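Local structure of aminotransferase AspB (Helicobacter pylori 26695, 3EZS) at residues 311-316 against 347-352; 83-88 against 242-247; 231-236 against 279-284; 43-48 against 265-270. The protein probably acts as a pyridoxal 5'-phosphate-dependent transaminase, transferring amino groups between amino acids and keto acids. All blocks are in the same frame, centred on the assembly; numbering follows the deposited sequence. Where two conformers were deposited one is given.

In the fold
From the N terminus, residues 43-48 at the end of helix 39-46 open contact 4, and strand 85-88 opens contact 2 soon after. The loop 231-236 then begins contact 3. Strand 241-245 closes contact 2, so that its span falls within that of contact 4, which closes next at the start of helix 266-277. Contact 3 closes last of the three, at helix 280-299, and therefore crosses both. Contact 2 builds the edge of the seven-stranded sheet; contact 3 ties the loop 231-236 to helix 280-299, and contact 4 packs helix 39-46 on helix 266-277, both beside the second subunit. Contact 1 follows in series, within the three-stranded sheet, its centre about 40 Å from that of contact 4.

Contact 1: residues 311-316 against 347-352; sequences YVYLPV and ADYVRL
Y313 holds CG opposite its own backbone N (chi1 -165°), whereas Y349 turns CG opposite the carbonyl carbon; with these torsions the two rings meet on one side of the sheet. The evidence for an offset stack is direct: the centroids are 4.1 Å apart and the planes are 14° from parallel. Y313 CE2 sits over the centre of the Y349 ring, while Y349 CG lies near the rim of the Y313 ring. Y349 CB adds a CH-pi contact, 4.0 Å from the centroid of the Y313 ring. P315 CG packs beside Y349 CE2 at 3.8 Å. On the same side of the sheet, R351 bends at chi3 and lays one guanidinium face against Y311, the planes 20° apart and Y311 CE1 3.3 Å above that of the guanidinium. Hydrogen bonds from R351 NH1 to N165 OD1 and from R351 NH2 to G29 O fix the group's rotation, and Y311 OH bonds to Y196 OH. The other side is apolar: L314 CB meets V350 CG2 at 4.0 Å. The backbones alternate hydrogen-bonded and non-hydrogen-bonded pairs, V312 N to L352 O spanning 3.0 Å. Past the last pair, V316 N reaches D348 O at 2.8 Å. The strand pair is one edge of a three-stranded antiparallel sheet, consistent with the small C-terminal domain of class I aminotransferases; R351 is placed like the substrate-carboxylate arginine of relatives, probably in the active-site pocket.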
# COMPACT_ATOMS: atom_id res chain seq x y z
N TYR A 311 6.73 10.04 -24.65
CA TYR A 311 6.06 9.21 -25.64
C TYR A 311 5.97 9.83 -27.03
O TYR A 311 6.10 11.06 -27.19
CB TYR A 311 4.63 8.86 -25.20
CG TYR A 311 4.56 8.17 -23.86
CD1 TYR A 311 5.05 6.88 -23.70
CD2 TYR A 311 4.03 8.82 -22.75
CE1 TYR A 311 5.01 6.25 -22.46
CE2 TYR A 311 4.00 8.20 -21.51
CZ TYR A 311 4.50 6.92 -21.37
OH TYR A 311 4.48 6.30 -20.14
N VAL A 312 5.78 8.96 -28.02
CA VAL A 312 5.45 9.33 -29.38
C VAL A 312 4.18 8.53 -29.68
O VAL A 312 4.18 7.31 -29.53
CB VAL A 312 6.53 8.95 -30.40
CG1 VAL A 312 6.08 9.32 -31.82
CG2 VAL A 312 7.87 9.62 -30.03
N TYR A 313 3.10 9.23 -30.04
CA TYR A 313 1.80 8.63 -30.39
C TYR A 313 1.83 8.62 -31.92
O TYR A 313 1.42 9.58 -32.57
CB TYR A 313 0.67 9.49 -29.80
CG TYR A 313 -0.70 8.85 -29.76
CD1 TYR A 313 -0.94 7.71 -28.99
CD2 TYR A 313 -1.76 9.40 -30.45
CE1 TYR A 313 -2.20 7.12 -28.94
CE2 TYR A 313 -3.03 8.82 -30.40
CZ TYR A 313 -3.25 7.69 -29.65
OH TYR A 313 -4.52 7.13 -29.63
N LEU A 314 2.36 7.53 -32.48
CA LEU A 314 2.68 7.43 -33.91
C LEU A 314 1.54 6.93 -34.82
O LEU A 314 1.11 5.79 -34.68
CB LEU A 314 3.90 6.52 -34.08
CG LEU A 314 4.66 6.52 -35.40
CD1 LEU A 314 5.41 7.84 -35.61
CD2 LEU A 314 5.65 5.33 -35.42
N PRO A 315 1.07 7.78 -35.76
CA PRO A 315 0.03 7.37 -36.69
C PRO A 315 0.54 6.32 -37.64
O PRO A 315 1.59 6.51 -38.23
CB PRO A 315 -0.31 8.64 -37.49
CG PRO A 315 0.33 9.76 -36.77
CD PRO A 315 1.48 9.19 -35.99
N VAL A 316 -0.18 5.21 -37.74
CA VAL A 316 0.16 4.10 -38.64
C VAL A 316 -1.19 3.66 -39.22
O VAL A 316 -2.24 4.13 -38.78
CB VAL A 316 0.88 2.95 -37.89
CG1 VAL A 316 2.24 3.43 -37.41
CG2 VAL A 316 0.05 2.46 -36.71
N ALA A 347 -6.70 2.60 -32.47
CA ALA A 347 -6.54 1.61 -33.54
C ALA A 347 -5.50 1.96 -34.60
O ALA A 347 -4.82 1.07 -35.10
CB ALA A 347 -7.91 1.34 -34.22
N ASP A 348 -5.37 3.25 -34.91
CA ASP A 348 -4.43 3.74 -35.95
C ASP A 348 -3.11 4.28 -35.41
O ASP A 348 -2.44 5.06 -36.10
CB ASP A 348 -5.10 4.86 -36.74
CG ASP A 348 -6.45 4.46 -37.28
OD1 ASP A 348 -6.58 3.29 -37.70
OD2 ASP A 348 -7.36 5.33 -37.30
N TYR A 349 -2.74 3.89 -34.19
CA TYR A 349 -1.51 4.35 -33.56
C TYR A 349 -0.75 3.28 -32.81
O TYR A 349 -1.33 2.28 -32.36
CB TYR A 349 -1.84 5.44 -32.52
CG TYR A 349 -2.44 6.68 -33.12
CD1 TYR A 349 -3.80 6.77 -33.35
CD2 TYR A 349 -1.63 7.77 -33.46
CE1 TYR A 349 -4.35 7.90 -33.90
CE2 TYR A 349 -2.17 8.91 -34.03
CZ TYR A 349 -3.54 8.97 -34.24
OH TYR A 349 -4.11 10.07 -34.81
N VAL A 350 0.57 3.49 -32.71
CA VAL A 350 1.42 2.70 -31.80
C VAL A 350 2.04 3.75 -30.91
O VAL A 350 2.31 4.88 -31.35
CB VAL A 350 2.54 1.81 -32.46
CG1 VAL A 350 1.93 0.68 -33.27
CG2 VAL A 350 3.54 2.64 -33.28
N ARG A 351 2.23 3.39 -29.64
CA ARG A 351 2.89 4.25 -28.70
C ARG A 351 4.33 3.78 -28.62
O ARG A 351 4.59 2.57 -28.57
CB ARG A 351 2.26 4.17 -27.31
CG ARG A 351 2.81 5.25 -26.38
CD ARG A 351 2.49 4.99 -24.92
NE ARG A 351 3.29 3.89 -24.38
CZ ARG A 351 3.13 3.42 -23.14
NH1 ARG A 351 2.27 4.00 -22.31
NH2 ARG A 351 3.86 2.41 -22.73
N LEU A 352 5.24 4.76 -28.59
CA LEU A 352 6.67 4.53 -28.45
C LEU A 352 7.11 5.21 -27.13
O LEU A 352 6.74 6.36 -26.89
CB LEU A 352 7.45 5.15 -29.61
CG LEU A 352 7.13 4.84 -31.08
CD1 LEU A 352 8.15 5.54 -31.97
CD2 LEU A 352 7.13 3.37 -31.38

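Contact 2: residues 83-88 against 242-247; sequences NELIST and FIAGDS
I86 and I243 exchange two backbone hydrogen bonds: I86 N to I243 O at 2.8 Å, nearly straight (176°), and I243 N to I86 O at 3.0 Å. A third, G245 N to E84 O, continues the pairing where strand 85-88 is just beginning. Apolar contacts divide between the two sides. On one, L85 CD1 stands over a face of the F242 ring, 3.9 Å from its centroid, a CH-pi contact displaced toward the rim; F242 CG lies between its backbone N and carbonyl carbon (chi1 65°), which sets the ring beside L85, and H227 and W276 also meet that ring. On the other, I86 CB touches I243 CG2 at 3.8 Å, with V94 and F98 of helix 92-102 packed on I243. Water supplies the polar link at the far end: water 1 donates to E84 OE2 at 2.6 Å and accepts from S247 OG at 2.7 Å. E84 OE1 takes a hydrogen bond from K81 N. S247 CB lies 3.4 Å from N83 O. Strand 85-88 thus forms an edge of the seven-stranded mixed sheet, next to 241-245, the strand running against the others, as in the large domain of fold type I pyridoxal phosphate enzymes.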
# COMPACT_ATOMS: atom_id res chain seq x y z
N ASN A 83 -1.53 21.35 5.59
CA ASN A 83 -2.67 20.45 5.39
C ASN A 83 -3.10 20.36 3.91
O ASN A 83 -4.15 19.77 3.59
CB ASN A 83 -3.85 20.81 6.33
CG ASN A 83 -4.34 22.25 6.17
OD1 ASN A 83 -3.74 23.05 5.44
ND2 ASN A 83 -5.42 22.60 6.86
N GLU A 84 -2.28 20.90 3.01
CA GLU A 84 -2.56 20.88 1.56
C GLU A 84 -1.70 19.89 0.77
O GLU A 84 -1.71 19.90 -0.46
CB GLU A 84 -2.45 22.30 0.98
CG GLU A 84 -3.65 23.13 1.38
CD GLU A 84 -3.57 24.58 0.99
OE1 GLU A 84 -2.47 25.05 0.62
OE2 GLU A 84 -4.63 25.25 1.09
N LEU A 85 -0.98 19.02 1.46
CA LEU A 85 -0.16 18.00 0.79
C LEU A 85 -0.09 16.77 1.66
O LEU A 85 0.17 16.87 2.86
CB LEU A 85 1.22 18.54 0.46
CG LEU A 85 2.18 17.56 -0.22
CD1 LEU A 85 3.09 18.30 -1.21
CD2 LEU A 85 3.00 16.76 0.79
N ILE A 86 -0.38 15.61 1.07
CA ILE A 86 -0.27 14.32 1.75
C ILE A 86 0.77 13.48 1.01
O ILE A 86 0.73 13.41 -0.21
CB ILE A 86 -1.65 13.58 1.83
CG1 ILE A 86 -2.54 14.20 2.92
CG2 ILE A 86 -1.46 12.08 2.15
CD1 ILE A 86 -3.84 13.46 3.16
N SER A 87 1.70 12.87 1.76
CA SER A 87 2.74 11.99 1.22
C SER A 87 2.13 10.62 0.94
O SER A 87 1.39 10.09 1.79
CB SER A 87 3.89 11.81 2.22
OG SER A 87 4.63 13.01 2.45
N THR A 88 2.45 10.04 -0.22
CA THR A 88 1.90 8.74 -0.61
C THR A 88 2.97 7.75 -1.12
O THR A 88 4.11 8.13 -1.37
CB THR A 88 0.81 8.94 -1.70
OG1 THR A 88 1.42 9.36 -2.93
CG2 THR A 88 -0.21 9.98 -1.27
N PHE A 242 2.95 12.08 -3.93
CA PHE A 242 2.11 12.89 -3.08
C PHE A 242 0.84 13.30 -3.81
O PHE A 242 0.70 13.12 -5.03
CB PHE A 242 2.86 14.11 -2.50
CG PHE A 242 3.33 15.15 -3.51
CD1 PHE A 242 2.48 16.16 -3.94
CD2 PHE A 242 4.65 15.16 -3.94
CE1 PHE A 242 2.91 17.13 -4.85
CE2 PHE A 242 5.09 16.13 -4.84
CZ PHE A 242 4.22 17.12 -5.29
N ILE A 243 -0.09 13.80 -3.02
CA ILE A 243 -1.34 14.37 -3.49
C ILE A 243 -1.47 15.71 -2.77
O ILE A 243 -1.30 15.79 -1.55
CB ILE A 243 -2.55 13.45 -3.25
CG1 ILE A 243 -3.82 14.11 -3.81
CG2 ILE A 243 -2.71 13.10 -1.78
CD1 ILE A 243 -4.97 13.17 -3.93
N ALA A 244 -1.74 16.77 -3.55
CA ALA A 244 -1.84 18.12 -3.04
C ALA A 244 -3.10 18.82 -3.55
O ALA A 244 -3.55 18.56 -4.68
CB ALA A 244 -0.59 18.91 -3.43
N GLY A 245 -3.67 19.69 -2.73
CA GLY A 245 -4.88 20.43 -3.11
C GLY A 245 -5.81 20.71 -1.95
O GLY A 245 -5.35 21.06 -0.86
N ASP A 246 -7.11 20.52 -2.20
CA ASP A 246 -8.22 20.77 -1.25
C ASP A 246 -7.93 20.21 0.14
O ASP A 246 -7.99 18.99 0.35
CB ASP A 246 -9.51 20.14 -1.79
CG ASP A 246 -10.77 20.62 -1.08
OD1 ASP A 246 -10.76 20.86 0.14
OD2 ASP A 246 -11.80 20.69 -1.78
N SER A 247 -7.66 21.10 1.09
CA SER A 247 -7.28 20.71 2.43
C SER A 247 -8.41 20.08 3.22
O SER A 247 -8.13 19.40 4.19
CB SER A 247 -6.72 21.90 3.21
OG SER A 247 -7.67 22.96 3.33
O HOH W 1 -6.97 24.09 1.03

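Contact 3: residues 231-236 against 279-284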
# COMPACT_ATOMS: atom_id res chain seq x y z
N LYS A 231 9.68 8.79 -12.28
CA LYS A 231 10.26 9.17 -13.58
C LYS A 231 11.27 10.29 -13.45
O LYS A 231 12.35 10.25 -14.04
CB LYS A 231 9.15 9.51 -14.58
CG LYS A 231 8.42 8.24 -15.03
CD LYS A 231 7.01 8.54 -15.46
CE LYS A 231 6.29 7.27 -15.90
NZ LYS A 231 6.42 6.13 -14.94
N ARG A 232 10.91 11.25 -12.62
CA ARG A 232 11.75 12.40 -12.33
C ARG A 232 13.17 12.03 -11.89
O ARG A 232 14.13 12.66 -12.35
CB ARG A 232 11.10 13.21 -11.20
CG ARG A 232 11.87 14.40 -10.73
CD ARG A 232 11.17 15.12 -9.59
NE ARG A 232 11.87 16.37 -9.30
CZ ARG A 232 12.84 16.53 -8.39
NH1 ARG A 232 13.25 15.55 -7.59
NH2 ARG A 232 13.40 17.72 -8.28
N SER A 233 13.29 11.03 -11.01
CA SER A 233 14.58 10.70 -10.42
C SER A 233 15.11 9.31 -10.72
O SER A 233 16.07 8.88 -10.09
CB SER A 233 14.48 10.87 -8.90
OG SER A 233 13.93 12.15 -8.56
N SER A 234 14.54 8.63 -11.70
CA SER A 234 14.94 7.23 -12.03
C SER A 234 15.08 6.38 -10.75
O SER A 234 16.07 5.64 -10.57
CB SER A 234 16.23 7.19 -12.84
OG SER A 234 16.11 7.90 -14.06
N ALA A 235 14.07 6.52 -9.89
CA ALA A 235 14.01 5.83 -8.61
C ALA A 235 12.61 5.30 -8.33
O ALA A 235 12.06 5.63 -7.28
CB ALA A 235 14.43 6.80 -7.49
N PRO A 236 12.02 4.49 -9.25
CA PRO A 236 10.69 3.92 -9.02
C PRO A 236 10.64 3.02 -7.79
O PRO A 236 9.59 2.94 -7.17
CB PRO A 236 10.43 3.09 -10.29
CG PRO A 236 11.78 2.77 -10.81
CD PRO A 236 12.57 4.02 -10.53
N ASP A 279 17.34 19.31 -7.50
CA ASP A 279 16.86 19.51 -8.87
C ASP A 279 17.87 19.13 -9.96
O ASP A 279 17.49 18.89 -11.10
CB ASP A 279 16.46 20.98 -9.07
CG ASP A 279 15.21 21.37 -8.27
OD1 ASP A 279 14.41 20.49 -7.91
OD2 ASP A 279 15.04 22.56 -8.01
N ARG A 280 19.13 19.04 -9.60
CA ARG A 280 20.20 18.76 -10.54
C ARG A 280 20.04 17.45 -11.24
O ARG A 280 20.08 17.41 -12.47
CB ARG A 280 21.54 18.76 -9.84
CG ARG A 280 21.94 20.11 -9.36
CD ARG A 280 23.14 20.03 -8.45
NE ARG A 280 23.49 21.38 -8.02
CZ ARG A 280 24.32 21.68 -7.04
NH1 ARG A 280 24.93 20.74 -6.32
NH2 ARG A 280 24.52 22.96 -6.76
N HIS A 281 19.88 16.39 -10.46
CA HIS A 281 19.73 15.06 -11.06
C HIS A 281 18.47 14.98 -11.95
O HIS A 281 18.49 14.32 -12.97
CB HIS A 281 19.72 13.97 -9.99
CG HIS A 281 18.41 13.82 -9.28
ND1 HIS A 281 17.97 14.72 -8.34
CD2 HIS A 281 17.44 12.90 -9.41
CE1 HIS A 281 16.78 14.35 -7.91
NE2 HIS A 281 16.44 13.24 -8.53
N ALA A 282 17.38 15.65 -11.57
CA ALA A 282 16.13 15.63 -12.35
C ALA A 282 16.38 16.24 -13.71
O ALA A 282 15.95 15.70 -14.75
CB ALA A 282 15.01 16.39 -11.63
N GLU A 283 17.07 17.37 -13.71
CA GLU A 283 17.42 18.06 -14.93
C GLU A 283 18.27 17.17 -15.85
O GLU A 283 18.09 17.15 -17.07
CB GLU A 283 18.15 19.36 -14.56
CG GLU A 283 18.69 20.18 -15.73
CD GLU A 283 17.59 20.66 -16.67
OE1 GLU A 283 16.42 20.77 -16.24
OE2 GLU A 283 17.92 20.95 -17.84
N PHE A 284 19.22 16.44 -15.27
CA PHE A 284 20.08 15.53 -16.04
C PHE A 284 19.24 14.53 -16.84
O PHE A 284 19.48 14.30 -18.03
CB PHE A 284 21.06 14.80 -15.12
CG PHE A 284 21.88 13.74 -15.80
CD1 PHE A 284 23.10 14.05 -16.39
CD2 PHE A 284 21.44 12.42 -15.85
CE1 PHE A 284 23.86 13.08 -17.01
CE2 PHE A 284 22.20 11.42 -16.47
CZ PHE A 284 23.42 11.76 -17.06
O HOH W 2 13.62 14.57 -14.34
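R232 and H281 stand almost perpendicular, guanidinium and imidazole planes 87° apart, with R232 NH1 3.7 Å from H281 CE1. The arginine is extended from CG to NE, its CG opposite the backbone N (chi1 178°), and this carries the guanidinium across to the start of helix 280-299. There, three neighbours meet it differently. D279 OD1 comes in at its edge and forms a salt bridge with R232 NH2 at 3.0 Å; the carboxylate plane is turned 78° from the guanidinium, and the pairing uses one oxygen, OD1, while OD2 pairs with R74. A282 CB covers one guanidinium face, 3.7 Å above the plane and toward its rim. H281 supplies the perpendicular ring. That ring receives S233 at its own edge, where S233 OG and H281 NE2 share a hydrogen bond of 2.7 Å. At the other ring nitrogen, H281 ND1 bonds to D278 OD2. The backbones are joined by water 2, which donates to R232 O at 2.8 Å and to A282 O at 2.6 Å, and A282 CA makes a CA-H...O contact with R232 O. R232 NE forms a further salt bridge with E198, NH1 bonds to A275 O and NH2 to D278 O. Close by, K231 NZ bonds to Y55 OH of the second subunit. The chemistry therefore implies a buried arginine whose charge is probably balanced by E198 and by D279, which it shares with R74, and whose rotation is fixed by bonds from all three nitrogens, tying the loop 231-236 to the junction of helices 266-277 and 280-299.

Contact 4: residues 43-48 against 265-270; sequences DALKNH and ANAIQK
H48 and A267 bring the backbones closest, CA to CA 4.9 Å, while A44 and K270 stand 6.3 Å apart, so that the end of helix 39-46 packs against the first turn of helix 266-277. This is helix-helix packing at the dimer interface of an aminotransferase of class I and II: L45 also packs on L52 of the second subunit, and I268 on I268 of that subunit. No hydrogen bond crosses between 43-48 and 265-270; the contact is van der Waals packing, of alanine, leucine and isoleucine on one flank and of lysine methylenes on the histidine ring on the other. A267 CB lies in the middle, 3.3 Å from H48 O and 3.8 Å from L45 CD1. The same leucine branch reaches I268 CD1 at 3.9 Å, and the L45 and I268 side chains run alongside each other, pointing the same way. A44, whose CB lies toward K270 O, extends the packing to A271 and A274. On the flank where H48 and K270 are partly exposed, K270 crosses H48 with its aliphatic part. Its chi1 (-93°) sets CG over the centre of the imidazole, 3.6 Å from the ring centroid and only 10° off the ring normal, a CH-pi contact; the bend at chi2 (-63°) then directs CD onward past the ring. The ammonium end leads away: K270 NZ forms a salt bridge with E273 OE1 and remains 5.9 Å from H48 NE2. At the edge of the H48 ring, in plane, A44 O lies 3.2 Å from H48 CD2.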
# COMPACT_ATOMS: atom_id res chain seq x y z
N ASP A 43 23.15 6.40 -1.49
CA ASP A 43 23.91 6.64 -0.27
C ASP A 43 23.03 7.08 0.90
O ASP A 43 23.30 6.74 2.06
CB ASP A 43 25.02 7.68 -0.51
CG ASP A 43 26.18 7.16 -1.38
OD1 ASP A 43 26.32 5.91 -1.56
OD2 ASP A 43 26.95 8.01 -1.86
N ALA A 44 21.98 7.86 0.62
CA ALA A 44 21.04 8.28 1.67
C ALA A 44 20.37 7.03 2.26
O ALA A 44 20.22 6.92 3.47
CB ALA A 44 20.01 9.23 1.09
N LEU A 45 19.98 6.09 1.39
CA LEU A 45 19.37 4.83 1.83
C LEU A 45 20.35 4.05 2.69
O LEU A 45 20.00 3.62 3.79
CB LEU A 45 18.89 3.99 0.65
CG LEU A 45 18.31 2.58 0.90
CD1 LEU A 45 17.25 2.56 1.99
CD2 LEU A 45 17.76 1.99 -0.41
N LYS A 46 21.59 3.88 2.20
CA LYS A 46 22.62 3.14 2.92
C LYS A 46 22.88 3.71 4.28
O LYS A 46 22.99 2.97 5.24
CB LYS A 46 23.96 3.09 2.17
CG LYS A 46 23.92 2.32 0.89
CD LYS A 46 25.31 2.07 0.26
CE LYS A 46 25.11 1.55 -1.19
NZ LYS A 46 26.29 0.85 -1.79
N ASN A 47 22.93 5.04 4.37
CA ASN A 47 23.28 5.69 5.64
C ASN A 47 22.19 5.74 6.71
O ASN A 47 22.47 6.17 7.83
CB ASN A 47 23.82 7.11 5.39
CG ASN A 47 25.13 7.10 4.60
OD1 ASN A 47 25.92 6.16 4.68
ND2 ASN A 47 25.36 8.17 3.83
N HIS A 48 20.98 5.26 6.39
CA HIS A 48 19.88 5.27 7.37
C HIS A 48 19.23 3.90 7.66
O HIS A 48 18.14 3.83 8.22
CB HIS A 48 18.85 6.31 6.92
CG HIS A 48 19.34 7.72 7.07
ND1 HIS A 48 19.07 8.49 8.18
CD2 HIS A 48 20.11 8.49 6.26
CE1 HIS A 48 19.65 9.67 8.05
NE2 HIS A 48 20.29 9.70 6.89
N ALA A 265 9.76 2.14 4.86
CA ALA A 265 10.88 2.28 5.79
C ALA A 265 11.37 3.73 5.91
O ALA A 265 11.48 4.44 4.91
CB ALA A 265 12.02 1.40 5.32
N ASN A 266 11.71 4.16 7.12
CA ASN A 266 12.22 5.52 7.31
C ASN A 266 13.48 5.78 6.48
O ASN A 266 13.75 6.91 6.05
CB ASN A 266 12.45 5.82 8.80
CG ASN A 266 11.15 5.99 9.58
OD1 ASN A 266 10.06 5.76 9.06
ND2 ASN A 266 11.26 6.41 10.84
N ALA A 267 14.24 4.72 6.24
CA ALA A 267 15.44 4.79 5.42
C ALA A 267 15.07 5.08 3.98
O ALA A 267 15.78 5.84 3.29
CB ALA A 267 16.22 3.51 5.54
N ILE A 268 13.98 4.47 3.50
CA ILE A 268 13.49 4.73 2.14
C ILE A 268 13.00 6.18 2.03
O ILE A 268 13.24 6.86 1.02
CB ILE A 268 12.35 3.77 1.73
CG1 ILE A 268 12.88 2.34 1.47
CG2 ILE A 268 11.59 4.31 0.50
CD1 ILE A 268 13.80 2.15 0.22
N GLN A 269 12.32 6.64 3.08
CA GLN A 269 11.83 8.01 3.14
C GLN A 269 12.97 9.03 3.18
O GLN A 269 12.83 10.11 2.61
CB GLN A 269 10.95 8.21 4.36
CG GLN A 269 9.73 7.27 4.47
CD GLN A 269 8.78 7.70 5.56
OE1 GLN A 269 8.54 8.89 5.73
NE2 GLN A 269 8.22 6.73 6.31
N LYS A 270 14.10 8.72 3.84
CA LYS A 270 15.27 9.63 3.81
C LYS A 270 15.82 9.78 2.41
O LYS A 270 16.16 10.89 1.99
CB LYS A 270 16.43 9.20 4.75
CG LYS A 270 16.40 9.80 6.13
CD LYS A 270 16.56 11.34 6.14
CE LYS A 270 16.19 11.94 7.51
NZ LYS A 270 15.75 13.37 7.42